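Local structure of hemolysin activator protein CdiB (Acinetobacter baumannii ACICU, 6WIL) at residues E20-L25 against S270-Y275; H46-E51 against T97-N102; V57-L62 against H130-L135; N220-D225 against S555-Y560; S326-T331 against Q369-A374. The protein probably secretes its partner toxin across the outer membrane as the Omp85-superfamily TpsB transporter of a two-partner contact-dependent growth inhibition system. One frame throughout, in Å; residues are numbered along the deposited sequence.

Interaction 1 of 5, residues E20-L25 against S270-Y275; sequences ELNQQL and SYFISY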
# COMPACT_ATOMS: atom_id res chain seq x y z
N GLU A 20 8.39 -6.92 6.53
CA GLU A 20 9.08 -6.28 5.42
C GLU A 20 8.79 -7.00 4.11
O GLU A 20 8.62 -6.36 3.06
CB GLU A 20 10.59 -6.24 5.70
CG GLU A 20 11.38 -5.39 4.72
CD GLU A 20 12.68 -4.87 5.32
OE1 GLU A 20 13.75 -5.40 4.97
OE2 GLU A 20 12.61 -3.95 6.16
N LEU A 21 8.71 -8.34 4.15
CA LEU A 21 8.43 -9.11 2.94
C LEU A 21 7.02 -8.83 2.42
O LEU A 21 6.82 -8.69 1.21
CB LEU A 21 8.62 -10.60 3.22
CG LEU A 21 8.06 -11.58 2.18
CD1 LEU A 21 8.75 -11.42 0.83
CD2 LEU A 21 8.19 -13.02 2.67
N ASN A 22 6.03 -8.77 3.32
CA ASN A 22 4.67 -8.49 2.89
C ASN A 22 4.55 -7.09 2.30
O ASN A 22 3.79 -6.87 1.35
CB ASN A 22 3.70 -8.65 4.06
CG ASN A 22 3.02 -10.00 4.07
OD1 ASN A 22 2.77 -10.59 3.02
ND2 ASN A 22 2.71 -10.50 5.26
N GLN A 23 5.28 -6.12 2.86
CA GLN A 23 5.25 -4.77 2.32
C GLN A 23 5.85 -4.73 0.92
O GLN A 23 5.33 -4.04 0.03
CB GLN A 23 6.00 -3.82 3.25
CG GLN A 23 5.74 -2.35 2.94
CD GLN A 23 4.29 -1.96 3.15
OE1 GLN A 23 3.53 -1.87 2.19
NE2 GLN A 23 3.90 -1.74 4.40
N GLN A 24 6.93 -5.48 0.69
CA GLN A 24 7.56 -5.50 -0.62
C GLN A 24 6.67 -6.15 -1.67
O GLN A 24 6.68 -5.74 -2.83
CB GLN A 24 8.91 -6.22 -0.55
CG GLN A 24 9.96 -5.48 0.27
CD GLN A 24 11.20 -6.32 0.52
OE1 GLN A 24 11.30 -7.45 0.05
NE2 GLN A 24 12.15 -5.76 1.26
N LEU A 25 5.89 -7.16 -1.28
CA LEU A 25 4.98 -7.78 -2.23
C LEU A 25 3.81 -6.86 -2.56
O LEU A 25 3.39 -6.77 -3.72
CB LEU A 25 4.47 -9.11 -1.68
CG LEU A 25 5.51 -10.21 -1.50
CD1 LEU A 25 4.92 -11.36 -0.71
CD2 LEU A 25 6.01 -10.70 -2.86
N SER A 270 12.39 -20.88 6.99
CA SER A 270 11.10 -20.20 6.91
C SER A 270 10.48 -20.41 5.53
O SER A 270 11.13 -20.17 4.51
CB SER A 270 11.25 -18.71 7.20
OG SER A 270 10.03 -18.01 6.98
N TYR A 271 9.21 -20.83 5.52
CA TYR A 271 8.43 -21.01 4.30
C TYR A 271 7.25 -20.04 4.33
O TYR A 271 6.55 -19.95 5.34
CB TYR A 271 7.93 -22.46 4.18
CG TYR A 271 7.05 -22.75 2.99
CD1 TYR A 271 5.70 -22.41 2.99
CD2 TYR A 271 7.55 -23.38 1.86
CE1 TYR A 271 4.88 -22.68 1.91
CE2 TYR A 271 6.74 -23.66 0.77
CZ TYR A 271 5.41 -23.30 0.80
OH TYR A 271 4.61 -23.57 -0.28
N PHE A 272 7.02 -19.34 3.22
CA PHE A 272 5.98 -18.33 3.13
C PHE A 272 5.28 -18.42 1.78
O PHE A 272 5.94 -18.46 0.73
CB PHE A 272 6.56 -16.92 3.32
CG PHE A 272 5.55 -15.81 3.15
CD1 PHE A 272 4.74 -15.43 4.21
CD2 PHE A 272 5.43 -15.14 1.94
CE1 PHE A 272 3.82 -14.41 4.06
CE2 PHE A 272 4.51 -14.12 1.79
CZ PHE A 272 3.70 -13.75 2.85
N ILE A 273 3.95 -18.44 1.80
CA ILE A 273 3.14 -18.49 0.59
C ILE A 273 2.07 -17.41 0.68
O ILE A 273 1.43 -17.25 1.73
CB ILE A 273 2.51 -19.88 0.38
CG1 ILE A 273 1.42 -19.82 -0.70
CG2 ILE A 273 1.94 -20.41 1.68
CD1 ILE A 273 0.82 -21.16 -1.03
N SER A 274 1.87 -16.67 -0.40
CA SER A 274 0.89 -15.60 -0.45
C SER A 274 0.11 -15.70 -1.75
O SER A 274 0.69 -15.89 -2.82
CB SER A 274 1.56 -14.23 -0.34
OG SER A 274 0.61 -13.22 -0.06
N TYR A 275 -1.21 -15.60 -1.65
CA TYR A 275 -2.09 -15.57 -2.81
C TYR A 275 -2.99 -14.35 -2.72
O TYR A 275 -3.50 -14.02 -1.65
CB TYR A 275 -2.93 -16.84 -2.90
CG TYR A 275 -3.76 -16.96 -4.16
CD1 TYR A 275 -3.15 -17.08 -5.40
CD2 TYR A 275 -5.14 -16.99 -4.10
CE1 TYR A 275 -3.90 -17.20 -6.56
CE2 TYR A 275 -5.90 -17.12 -5.25
CZ TYR A 275 -5.28 -17.22 -6.47
OH TYR A 275 -6.03 -17.34 -7.62

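Interaction 2 of 5, residues H46-E51 against T97-N102; sequences HLVVEE and TQSLHN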
# COMPACT_ATOMS: atom_id res chain seq x y z
N HIS A 46 -16.86 33.88 -9.09
CA HIS A 46 -18.05 34.57 -9.55
C HIS A 46 -18.49 33.96 -10.87
O HIS A 46 -17.74 33.99 -11.86
CB HIS A 46 -17.80 36.07 -9.71
CG HIS A 46 -16.81 36.63 -8.74
ND1 HIS A 46 -15.50 36.89 -9.08
CD2 HIS A 46 -16.93 36.96 -7.43
CE1 HIS A 46 -14.86 37.37 -8.03
NE2 HIS A 46 -15.70 37.42 -7.02
N LEU A 47 -19.69 33.40 -10.89
CA LEU A 47 -20.30 32.90 -12.12
C LEU A 47 -21.24 33.90 -12.77
O LEU A 47 -21.32 33.95 -14.00
CB LEU A 47 -21.08 31.60 -11.84
CG LEU A 47 -20.32 30.54 -11.04
CD1 LEU A 47 -21.26 29.43 -10.59
CD2 LEU A 47 -19.17 29.97 -11.86
N VAL A 48 -21.93 34.71 -11.97
CA VAL A 48 -22.89 35.69 -12.47
C VAL A 48 -22.18 37.03 -12.64
O VAL A 48 -21.51 37.51 -11.72
CB VAL A 48 -24.09 35.82 -11.51
CG1 VAL A 48 -25.09 36.84 -12.04
CG2 VAL A 48 -24.75 34.47 -11.32
N VAL A 49 -22.34 37.63 -13.82
CA VAL A 49 -21.81 38.96 -14.11
C VAL A 49 -22.95 39.84 -14.60
O VAL A 49 -24.06 39.36 -14.88
CB VAL A 49 -20.67 38.91 -15.15
CG1 VAL A 49 -19.47 38.15 -14.59
CG2 VAL A 49 -21.15 38.27 -16.44
N GLU A 50 -22.68 41.14 -14.70
CA GLU A 50 -23.67 42.10 -15.17
C GLU A 50 -23.66 42.14 -16.70
O GLU A 50 -22.61 42.37 -17.31
CB GLU A 50 -23.39 43.49 -14.59
N GLU A 51 -24.82 41.91 -17.32
CA GLU A 51 -24.90 41.63 -18.74
C GLU A 51 -25.99 42.45 -19.41
O GLU A 51 -26.92 42.94 -18.76
CB GLU A 51 -25.17 40.15 -18.99
CG GLU A 51 -24.52 39.27 -17.96
CD GLU A 51 -24.25 37.89 -18.46
OE1 GLU A 51 -24.69 36.93 -17.81
OE2 GLU A 51 -23.60 37.77 -19.52
N THR A 97 -25.98 35.74 -21.27
CA THR A 97 -25.29 34.66 -21.97
C THR A 97 -23.95 34.31 -21.33
O THR A 97 -23.58 33.14 -21.26
CB THR A 97 -25.09 35.02 -23.45
OG1 THR A 97 -24.16 36.11 -23.56
CG2 THR A 97 -26.41 35.43 -24.08
N GLN A 98 -23.22 35.31 -20.84
CA GLN A 98 -21.90 35.03 -20.29
C GLN A 98 -21.99 34.32 -18.94
O GLN A 98 -21.22 33.39 -18.67
CB GLN A 98 -21.07 36.31 -20.18
CG GLN A 98 -19.69 36.08 -19.58
CD GLN A 98 -18.90 35.01 -20.33
OE1 GLN A 98 -18.88 34.99 -21.56
NE2 GLN A 98 -18.26 34.12 -19.59
N SER A 99 -22.93 34.73 -18.08
CA SER A 99 -23.10 34.03 -16.81
C SER A 99 -23.63 32.62 -17.02
O SER A 99 -23.25 31.69 -16.31
CB SER A 99 -24.04 34.79 -15.87
OG SER A 99 -23.58 36.10 -15.63
N LEU A 100 -24.54 32.45 -17.98
CA LEU A 100 -25.06 31.12 -18.28
C LEU A 100 -23.94 30.19 -18.74
O LEU A 100 -23.90 29.02 -18.35
CB LEU A 100 -26.16 31.21 -19.34
CG LEU A 100 -26.81 29.90 -19.78
CD1 LEU A 100 -27.39 29.16 -18.59
CD2 LEU A 100 -27.89 30.16 -20.82
N HIS A 101 -23.01 30.71 -19.54
CA HIS A 101 -21.86 29.92 -19.95
C HIS A 101 -21.00 29.52 -18.76
O HIS A 101 -20.48 28.40 -18.70
CB HIS A 101 -21.03 30.70 -20.97
CG HIS A 101 -19.87 29.93 -21.53
ND1 HIS A 101 -19.96 28.59 -21.86
CD2 HIS A 101 -18.61 30.31 -21.83
CE1 HIS A 101 -18.79 28.18 -22.33
NE2 HIS A 101 -17.96 29.20 -22.32
N ASN A 102 -20.86 30.42 -17.78
CA ASN A 102 -20.05 30.13 -16.61
C ASN A 102 -20.75 29.13 -15.68
O ASN A 102 -20.10 28.25 -15.11
CB ASN A 102 -19.72 31.42 -15.85
CG ASN A 102 -18.81 32.34 -16.65
OD1 ASN A 102 -18.10 31.89 -17.55
ND2 ASN A 102 -18.83 33.62 -16.31

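Interaction 3 of 5, residues V57-L62 against H130-L135; sequences VKEISL and HGNLNL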
# COMPACT_ATOMS: atom_id res chain seq x y z
N VAL A 57 -33.68 34.07 -13.14
CA VAL A 57 -33.93 32.65 -12.93
C VAL A 57 -34.64 32.47 -11.60
O VAL A 57 -34.24 33.03 -10.58
CB VAL A 57 -32.63 31.83 -13.01
CG1 VAL A 57 -31.86 32.20 -14.27
CG2 VAL A 57 -31.75 32.03 -11.79
N LYS A 58 -35.75 31.73 -11.61
CA LYS A 58 -36.46 31.43 -10.39
C LYS A 58 -36.47 29.95 -10.06
O LYS A 58 -36.89 29.58 -8.95
CB LYS A 58 -37.91 31.95 -10.46
CG LYS A 58 -38.82 31.20 -11.42
CD LYS A 58 -40.10 31.99 -11.65
CE LYS A 58 -41.10 31.24 -12.51
NZ LYS A 58 -41.82 30.17 -11.75
N GLU A 59 -36.03 29.09 -10.98
CA GLU A 59 -35.94 27.66 -10.74
C GLU A 59 -34.73 27.11 -11.47
O GLU A 59 -34.56 27.37 -12.67
CB GLU A 59 -37.21 26.92 -11.21
CG GLU A 59 -38.52 27.54 -10.76
CD GLU A 59 -39.71 26.63 -10.96
OE1 GLU A 59 -39.53 25.52 -11.52
OE2 GLU A 59 -40.83 27.01 -10.55
N ILE A 60 -33.88 26.37 -10.76
CA ILE A 60 -32.80 25.61 -11.37
C ILE A 60 -33.12 24.13 -11.18
O ILE A 60 -33.27 23.66 -10.05
CB ILE A 60 -31.43 25.95 -10.76
CG1 ILE A 60 -31.24 27.47 -10.71
CG2 ILE A 60 -30.32 25.30 -11.57
CD1 ILE A 60 -30.16 27.92 -9.75
N SER A 61 -33.25 23.41 -12.29
CA SER A 61 -33.70 22.03 -12.24
C SER A 61 -32.87 21.18 -13.17
O SER A 61 -32.26 21.67 -14.13
CB SER A 61 -35.19 21.91 -12.61
OG SER A 61 -35.95 22.96 -12.04
N LEU A 62 -32.83 19.88 -12.88
CA LEU A 62 -32.31 18.88 -13.80
C LEU A 62 -33.48 18.19 -14.47
O LEU A 62 -34.39 17.69 -13.78
CB LEU A 62 -31.43 17.86 -13.07
CG LEU A 62 -30.64 16.91 -13.97
CD1 LEU A 62 -29.64 17.68 -14.82
CD2 LEU A 62 -29.95 15.82 -13.16
N HIS A 130 -39.70 31.47 -19.07
CA HIS A 130 -40.46 31.55 -17.83
C HIS A 130 -39.56 31.62 -16.60
O HIS A 130 -40.00 31.28 -15.50
CB HIS A 130 -41.42 30.36 -17.73
CG HIS A 130 -42.12 30.03 -19.01
ND1 HIS A 130 -43.36 30.54 -19.34
CD2 HIS A 130 -41.75 29.25 -20.05
CE1 HIS A 130 -43.72 30.08 -20.53
NE2 HIS A 130 -42.76 29.29 -20.98
N GLY A 131 -38.31 32.05 -16.77
CA GLY A 131 -37.38 32.13 -15.67
C GLY A 131 -36.88 30.80 -15.13
O GLY A 131 -36.31 30.76 -14.04
N ASN A 132 -37.07 29.71 -15.87
CA ASN A 132 -36.66 28.38 -15.41
C ASN A 132 -35.35 28.00 -16.09
O ASN A 132 -35.31 27.77 -17.31
CB ASN A 132 -37.74 27.35 -15.71
CG ASN A 132 -38.98 27.54 -14.85
OD1 ASN A 132 -39.03 28.44 -14.01
ND2 ASN A 132 -39.99 26.71 -15.07
N LEU A 133 -34.28 27.91 -15.31
CA LEU A 133 -33.02 27.37 -15.81
C LEU A 133 -33.08 25.86 -15.71
O LEU A 133 -33.04 25.29 -14.62
CB LEU A 133 -31.83 27.92 -15.02
CG LEU A 133 -30.49 27.36 -15.50
CD1 LEU A 133 -30.27 27.69 -16.97
CD2 LEU A 133 -29.35 27.87 -14.65
N ASN A 134 -33.20 25.19 -16.86
CA ASN A 134 -33.37 23.75 -16.91
C ASN A 134 -32.11 23.13 -17.51
O ASN A 134 -31.82 23.33 -18.70
CB ASN A 134 -34.62 23.37 -17.70
CG ASN A 134 -35.89 23.61 -16.92
OD1 ASN A 134 -35.86 23.75 -15.69
ND2 ASN A 134 -37.02 23.65 -17.61
N LEU A 135 -31.37 22.40 -16.69
CA LEU A 135 -30.16 21.72 -17.12
C LEU A 135 -30.47 20.27 -17.47
O LEU A 135 -31.40 19.66 -16.94
CB LEU A 135 -29.09 21.76 -16.04
CG LEU A 135 -28.45 23.13 -15.79
CD1 LEU A 135 -27.34 23.00 -14.76
CD2 LEU A 135 -27.92 23.71 -17.09

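Interaction 4 of 5, residues N220-D225 against S555-Y560; sequences NLSVDD and SINLSY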
# COMPACT_ATOMS: atom_id res chain seq x y z
N ASN A 220 13.79 -14.98 -7.47
CA ASN A 220 14.62 -14.03 -6.73
C ASN A 220 15.43 -14.81 -5.72
O ASN A 220 14.87 -15.39 -4.78
CB ASN A 220 13.77 -12.96 -6.04
CG ASN A 220 13.14 -12.00 -7.02
OD1 ASN A 220 13.74 -10.99 -7.39
ND2 ASN A 220 11.92 -12.31 -7.47
N LEU A 221 16.75 -14.84 -5.91
CA LEU A 221 17.66 -15.45 -4.96
C LEU A 221 18.48 -14.35 -4.28
O LEU A 221 19.08 -13.51 -4.96
CB LEU A 221 18.58 -16.46 -5.64
CG LEU A 221 17.85 -17.66 -6.23
CD1 LEU A 221 17.59 -17.44 -7.71
CD2 LEU A 221 18.62 -18.94 -6.00
N SER A 222 18.48 -14.36 -2.95
CA SER A 222 19.18 -13.36 -2.16
C SER A 222 20.11 -14.03 -1.16
O SER A 222 19.82 -15.10 -0.63
CB SER A 222 18.21 -12.45 -1.39
OG SER A 222 17.61 -11.49 -2.25
N VAL A 223 21.24 -13.37 -0.92
CA VAL A 223 22.13 -13.71 0.18
C VAL A 223 22.46 -12.42 0.93
O VAL A 223 22.74 -11.39 0.31
CB VAL A 223 23.42 -14.40 -0.31
CG1 VAL A 223 23.12 -15.82 -0.74
CG2 VAL A 223 24.05 -13.62 -1.45
N ASP A 224 22.40 -12.47 2.26
CA ASP A 224 22.70 -11.31 3.08
C ASP A 224 23.67 -11.71 4.18
O ASP A 224 23.50 -12.74 4.84
CB ASP A 224 21.43 -10.70 3.69
CG ASP A 224 21.67 -9.34 4.30
OD1 ASP A 224 22.49 -9.24 5.25
OD2 ASP A 224 21.06 -8.36 3.83
N ASP A 225 24.68 -10.87 4.39
CA ASP A 225 25.69 -11.07 5.43
C ASP A 225 25.77 -9.77 6.24
O ASP A 225 26.45 -8.82 5.84
CB ASP A 225 27.03 -11.45 4.82
CG ASP A 225 28.20 -11.20 5.76
OD1 ASP A 225 28.09 -11.50 6.97
OD2 ASP A 225 29.24 -10.71 5.28
N SER A 555 24.16 -7.20 0.88
CA SER A 555 23.01 -7.88 0.29
C SER A 555 23.22 -8.04 -1.21
O SER A 555 23.62 -7.09 -1.89
CB SER A 555 21.72 -7.12 0.56
OG SER A 555 21.44 -7.06 1.95
N ILE A 556 22.96 -9.25 -1.71
CA ILE A 556 23.06 -9.56 -3.13
C ILE A 556 21.78 -10.27 -3.55
O ILE A 556 21.38 -11.25 -2.91
CB ILE A 556 24.29 -10.44 -3.43
CG1 ILE A 556 25.58 -9.62 -3.36
CG2 ILE A 556 24.15 -11.08 -4.80
CD1 ILE A 556 25.82 -8.76 -4.57
N ASN A 557 21.14 -9.79 -4.61
CA ASN A 557 19.95 -10.42 -5.15
C ASN A 557 20.10 -10.63 -6.65
O ASN A 557 20.79 -9.87 -7.33
CB ASN A 557 18.70 -9.59 -4.83
CG ASN A 557 17.42 -10.27 -5.28
OD1 ASN A 557 16.98 -10.10 -6.41
ND2 ASN A 557 16.82 -11.05 -4.38
N LEU A 558 19.46 -11.68 -7.16
CA LEU A 558 19.41 -11.98 -8.60
C LEU A 558 17.98 -12.32 -8.97
O LEU A 558 17.42 -13.28 -8.45
CB LEU A 558 20.35 -13.14 -8.97
CG LEU A 558 20.28 -13.89 -10.32
CD1 LEU A 558 20.63 -13.04 -11.57
CD2 LEU A 558 21.05 -15.28 -10.21
N SER A 559 17.39 -11.53 -9.87
CA SER A 559 16.06 -11.79 -10.39
C SER A 559 16.16 -12.25 -11.84
O SER A 559 17.01 -11.76 -12.59
CB SER A 559 15.16 -10.56 -10.28
OG SER A 559 15.74 -9.45 -10.95
N TYR A 560 15.32 -13.21 -12.22
CA TYR A 560 15.28 -13.71 -13.59
C TYR A 560 13.98 -14.46 -13.85
O TYR A 560 13.22 -14.73 -12.92
CB TYR A 560 16.49 -14.60 -13.88
CG TYR A 560 16.54 -15.88 -13.07
CD1 TYR A 560 17.13 -15.89 -11.81
CD2 TYR A 560 16.01 -17.06 -13.56
CE1 TYR A 560 17.18 -17.05 -11.07
CE2 TYR A 560 16.05 -18.23 -12.82
CZ TYR A 560 16.64 -18.22 -11.57
OH TYR A 560 16.70 -19.37 -10.82

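Interaction 5 of 5, residues S326-T331 against Q369-A374; sequences SGQHKT and QYLGNA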
# COMPACT_ATOMS: atom_id res chain seq x y z
N SER A 326 -8.89 8.83 -6.35
CA SER A 326 -8.85 9.88 -7.36
C SER A 326 -7.51 9.80 -8.06
O SER A 326 -6.71 8.89 -7.82
CB SER A 326 -9.06 11.27 -6.75
OG SER A 326 -7.83 11.79 -6.28
N GLY A 327 -7.25 10.79 -8.92
CA GLY A 327 -5.96 10.87 -9.59
C GLY A 327 -4.80 11.09 -8.64
O GLY A 327 -3.65 10.85 -9.03
N GLN A 328 -5.07 11.53 -7.41
CA GLN A 328 -4.00 11.82 -6.46
C GLN A 328 -4.12 11.07 -5.14
O GLN A 328 -3.31 11.31 -4.23
CB GLN A 328 -3.92 13.33 -6.19
CG GLN A 328 -3.86 14.17 -7.45
CD GLN A 328 -3.09 15.46 -7.25
OE1 GLN A 328 -1.87 15.50 -7.41
NE2 GLN A 328 -3.81 16.52 -6.90
N HIS A 329 -5.10 10.18 -4.99
CA HIS A 329 -5.22 9.48 -3.72
C HIS A 329 -5.95 8.16 -3.91
O HIS A 329 -6.70 7.97 -4.87
CB HIS A 329 -5.92 10.34 -2.66
CG HIS A 329 -7.41 10.18 -2.63
ND1 HIS A 329 -8.25 10.84 -3.50
CD2 HIS A 329 -8.21 9.44 -1.82
CE1 HIS A 329 -9.50 10.51 -3.24
NE2 HIS A 329 -9.50 9.66 -2.22
N LYS A 330 -5.72 7.25 -2.96
CA LYS A 330 -6.39 5.96 -2.91
C LYS A 330 -6.55 5.56 -1.46
O LYS A 330 -5.57 5.53 -0.71
CB LYS A 330 -5.59 4.90 -3.68
CG LYS A 330 -6.26 3.54 -3.78
CD LYS A 330 -5.59 2.69 -4.85
CE LYS A 330 -5.99 1.23 -4.75
NZ LYS A 330 -5.40 0.42 -5.85
N THR A 331 -7.79 5.26 -1.05
CA THR A 331 -8.12 4.93 0.33
C THR A 331 -8.90 3.63 0.37
O THR A 331 -9.81 3.41 -0.44
CB THR A 331 -8.95 6.05 0.99
OG1 THR A 331 -8.24 7.29 0.92
CG2 THR A 331 -9.24 5.71 2.45
N GLN A 369 -1.35 8.96 -1.02
CA GLN A 369 -1.59 10.32 -1.49
C GLN A 369 -0.41 10.76 -2.35
O GLN A 369 0.75 10.53 -2.00
CB GLN A 369 -1.78 11.29 -0.32
CG GLN A 369 -2.03 12.74 -0.74
CD GLN A 369 -3.50 13.05 -0.93
OE1 GLN A 369 -4.35 12.61 -0.15
NE2 GLN A 369 -3.81 13.83 -1.96
N TYR A 370 -0.72 11.41 -3.47
CA TYR A 370 0.28 11.92 -4.39
C TYR A 370 0.21 13.43 -4.46
O TYR A 370 -0.88 14.01 -4.50
CB TYR A 370 0.10 11.35 -5.81
CG TYR A 370 0.05 9.84 -5.87
CD1 TYR A 370 1.21 9.08 -5.92
CD2 TYR A 370 -1.17 9.18 -5.90
CE1 TYR A 370 1.16 7.70 -5.99
CE2 TYR A 370 -1.23 7.80 -5.97
CZ TYR A 370 -0.07 7.07 -6.01
OH TYR A 370 -0.13 5.70 -6.08
N LEU A 371 1.37 14.07 -4.47
CA LEU A 371 1.47 15.50 -4.76
C LEU A 371 2.77 15.72 -5.52
O LEU A 371 3.85 15.46 -4.99
CB LEU A 371 1.44 16.34 -3.48
CG LEU A 371 1.16 17.83 -3.69
CD1 LEU A 371 -0.11 18.02 -4.52
CD2 LEU A 371 1.05 18.56 -2.36
N GLY A 372 2.65 16.18 -6.76
CA GLY A 372 3.83 16.27 -7.61
C GLY A 372 4.41 14.89 -7.84
O GLY A 372 3.73 13.96 -8.27
N ASN A 373 5.70 14.75 -7.53
CA ASN A 373 6.38 13.46 -7.58
C ASN A 373 6.54 12.84 -6.20
O ASN A 373 7.27 11.85 -6.05
CB ASN A 373 7.75 13.61 -8.25
CG ASN A 373 7.68 14.40 -9.53
OD1 ASN A 373 8.38 15.40 -9.69
ND2 ASN A 373 6.84 13.96 -10.46
N ALA A 374 5.89 13.40 -5.18
CA ALA A 374 5.98 12.89 -3.82
C ALA A 374 4.85 11.90 -3.56
O ALA A 374 3.72 12.08 -4.03
CB ALA A 374 5.93 14.03 -2.81

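Interaction 1 of 5, residues E20-L25 against S270-Y275
Leu21, Asn22 and Leu25 of helix 8-27 gather round the ring of Phe272, which strand 266-279 holds out from the inner wall of the barrel. This is the plug helix of a TpsB transporter lying inside its 16-stranded barrel. No hydrogen bond crosses between 20-25 and 270-275, though an earlier turn of the helix does bond the wall, Gln14 to Ser270, and the axes of the two short segments come no nearer than 11.1 Å. The tight part is apolar. Leu21 CD2 sits over one face of the ring, 4.0 Å from the Phe272 ring centroid, in a CH-pi contact. Leu25 instead comes to the ring edge, its CD1 3.7 Å from Phe272 CE2. With CG of Phe272 anti to the backbone N (chi1 177°), the ring projects toward the helix; Phe272 also touches Ser287 and Asn289 of strand 282-295. The contact is looser at Ser274, whose CB is 4.4 Å from Leu25 CD1. On the helix side turned from this wall, Gln24 is exposed. Between these extremes lies the partly exposed Asn22, its amide plane 71° from the ring plane; the oxygen approaches obliquely, Asn22 OD1 lying 3.3 Å from Phe272 CZ.

Interaction 2 of 5, residues H46-E51 against T97-N102
Ser99, Glu51 and Leu47 account for most of the surface buried where the loop 46-51 lies along the first turns of helix 97-113, in the ShlB-type POTRA domain. The contact is a worked case of a carboxylate placed at a helix N-terminus, where backbone NH groups still need acceptors. Glu51 takes two of them: OE2 receives Gln98 N at 2.8 Å with its syn lone pair, and OE1 receives Ser99 N at 2.8 Å on the syn side but tilted out of the carboxylate plane. The Ser99 hydroxyl adds to the grip on OE1, its OG lying 2.6 Å away and 55° out of the carboxylate plane, on the same face as Ser99 N. That double reach is possible because OG stands beside the serine's own N (chi1 -58°). The same OG accepts Val49 N at 2.7 Å along an almost straight line, 170° at the hydrogen, and thereby ties loop backbone, carboxylate and helix together. The helix end would probably stabilise a negative charge on Glu51. Leu47 works differently: its side chain packs against Ile103 and Tyr106 further along the helix, while Gln88 OE1 accepts its backbone N and that of Val48. A disulfide, Cys54-Cys94, links the chain shortly beyond the loop to the strand preceding the helix. The Leu47 carbonyl oxygen, O, rests 3.3 Å from Ser99 CA in a CA-H...O contact.

Interaction 3 of 5, residues V57-L62 against H130-L135
Ile60 and Leu133 lie side by side and point the same way, Ile60 CG2 4.1 Å from Leu133 CD2. Val57 extends this apolar row at one end, with CG1 4.3 Å from Leu133 CB, and Leu62 continues it at the other, where it meets Leu135. Helix 77-85 covers the row, its Ile80 touching Ile60, Leu62 and Leu135. Here 59-62 and the first part of 132-149 are parallel neighbours, the first and last strands of the β-α-α-β-β POTRA fold, with antiparallel strand 120-123 on the far side of the latter. In a parallel pair one strand uses both N and O of alternate residues, and Ser61 does so: its N donates to Leu133 O at 3.0 Å and its O accepts from Leu135 N at 2.8 Å. The other face carries Glu59, Ser61, Asn132 and Asn134. There the Glu59 carboxylate and the Asn132 amide run alongside each other with their planes 20° apart. At the outer edge Lys58 N donates to Gly131 O at 2.7 Å. Lys58 CG lies between its backbone N and carbonyl carbon (chi1 71°), which sends the chain along Gly131 and His130, CE 3.2 Å from His130 O, and NZ bends back to a salt bridge of 3.5 Å with Glu59 OE2.

Interaction 4 of 5, residues N220-D225 against S555-Y560
Tyr560, the last residue of the chain, offers the edge of its ring to Leu221, whose CD1 lies 3.4 Å from Tyr560 CE1. Its CG, set between backbone N and carbonyl carbon (chi1 64°), swings the ring back there. The same ring meets that of Phe219, the planes at about 25°. Two further flat groups, the amides of Asn220 and Asn557, have planes 30° apart; Asn220 OD1 comes within 3.2 Å of Ser559 CB across the seam. The Asn557 ND2 to Ser222 OG bond is modelled too short to trust. Beneath these side chains runs the seam that turns an open sheet into a barrel: strand 217-228, the first, pairs antiparallel with strand 550-559, the last, as in other Omp85 proteins. Leu221 and Leu558 form one hydrogen-bonded pair, with Leu221 N to Leu558 O 3.1 Å and Leu558 N to Leu221 O 2.9 Å. Val223 and Ile556 form the next. Leu221, Val223, Ile556 and Leu558 share the face that probably meets lipid, and there Val223 CG2 lies 3.8 Å from Ile556 CB. The opposite face is polar: Asn220, Ser222 and Asp224 stand across from Ser559, Asn557 and Ser555, and Asp224 has a salt-bridge partner in Arg460, though its OD2 is less certainly placed.

Interaction 5 of 5, residues S326-T331 against Q369-A374
Tyr370 and Gln328 pair their backbones where two neighbouring antiparallel barrel strands, 329-346 and 349-371, part company at the hairpin's open end. Among backbone interactions, Tyr370 N donates to Gln328 O at 2.7 Å, and the same oxygen lies 3.4 Å from Gln369 CA in a CA-H...O contact. His329 and Gln369 form the adjoining non-hydrogen-bonded pair on the hairpin side; on the other, each chain turns back: Leu371 to Ala374 form a type II' turn, while Ser326 OG accepts Gln328 N in an ST turn. Side-chain hydrogen bonds lie mainly within or beside the strands: Ser326 OG is 3.0 Å from His329 ND1, whose ring reaches Ser324 through NE2, and Gln369 OE1 is held by His367. Packing is shared: Gln328 CB lies 3.5 Å from Tyr370 O, and Tyr370 also touches Gln31 and Pro34 from the linker after helix 8-27. Tyr370 CG beside its own N (chi1 -54°) brings the ring edge to the Gln328 peptide, Gln328 C lying in the ring plane 3.6 Å from Tyr370 CD2.

The five contacts fall into two groups along an elongated chain. Interactions 2 and 3 belong to the ShlB-type POTRA domain, their centres about 15 Å apart, and they touch directly where Leu100 CD1 meets Leu133 CD1 at 3.6 Å, so the helix held by the loop also packs on the sheet. Interactions 1, 4 and 5 all reach the barrel. The plug-helix contact and the closing seam have centres about 15 Å apart, yet their nearest atoms remain about 8 Å apart. Interaction 5 stands on the barrel nearer the POTRA domain, its centre about 34 Å from that of interaction 2, whereas the centres of interactions 3 and 4 are about 68 Å apart.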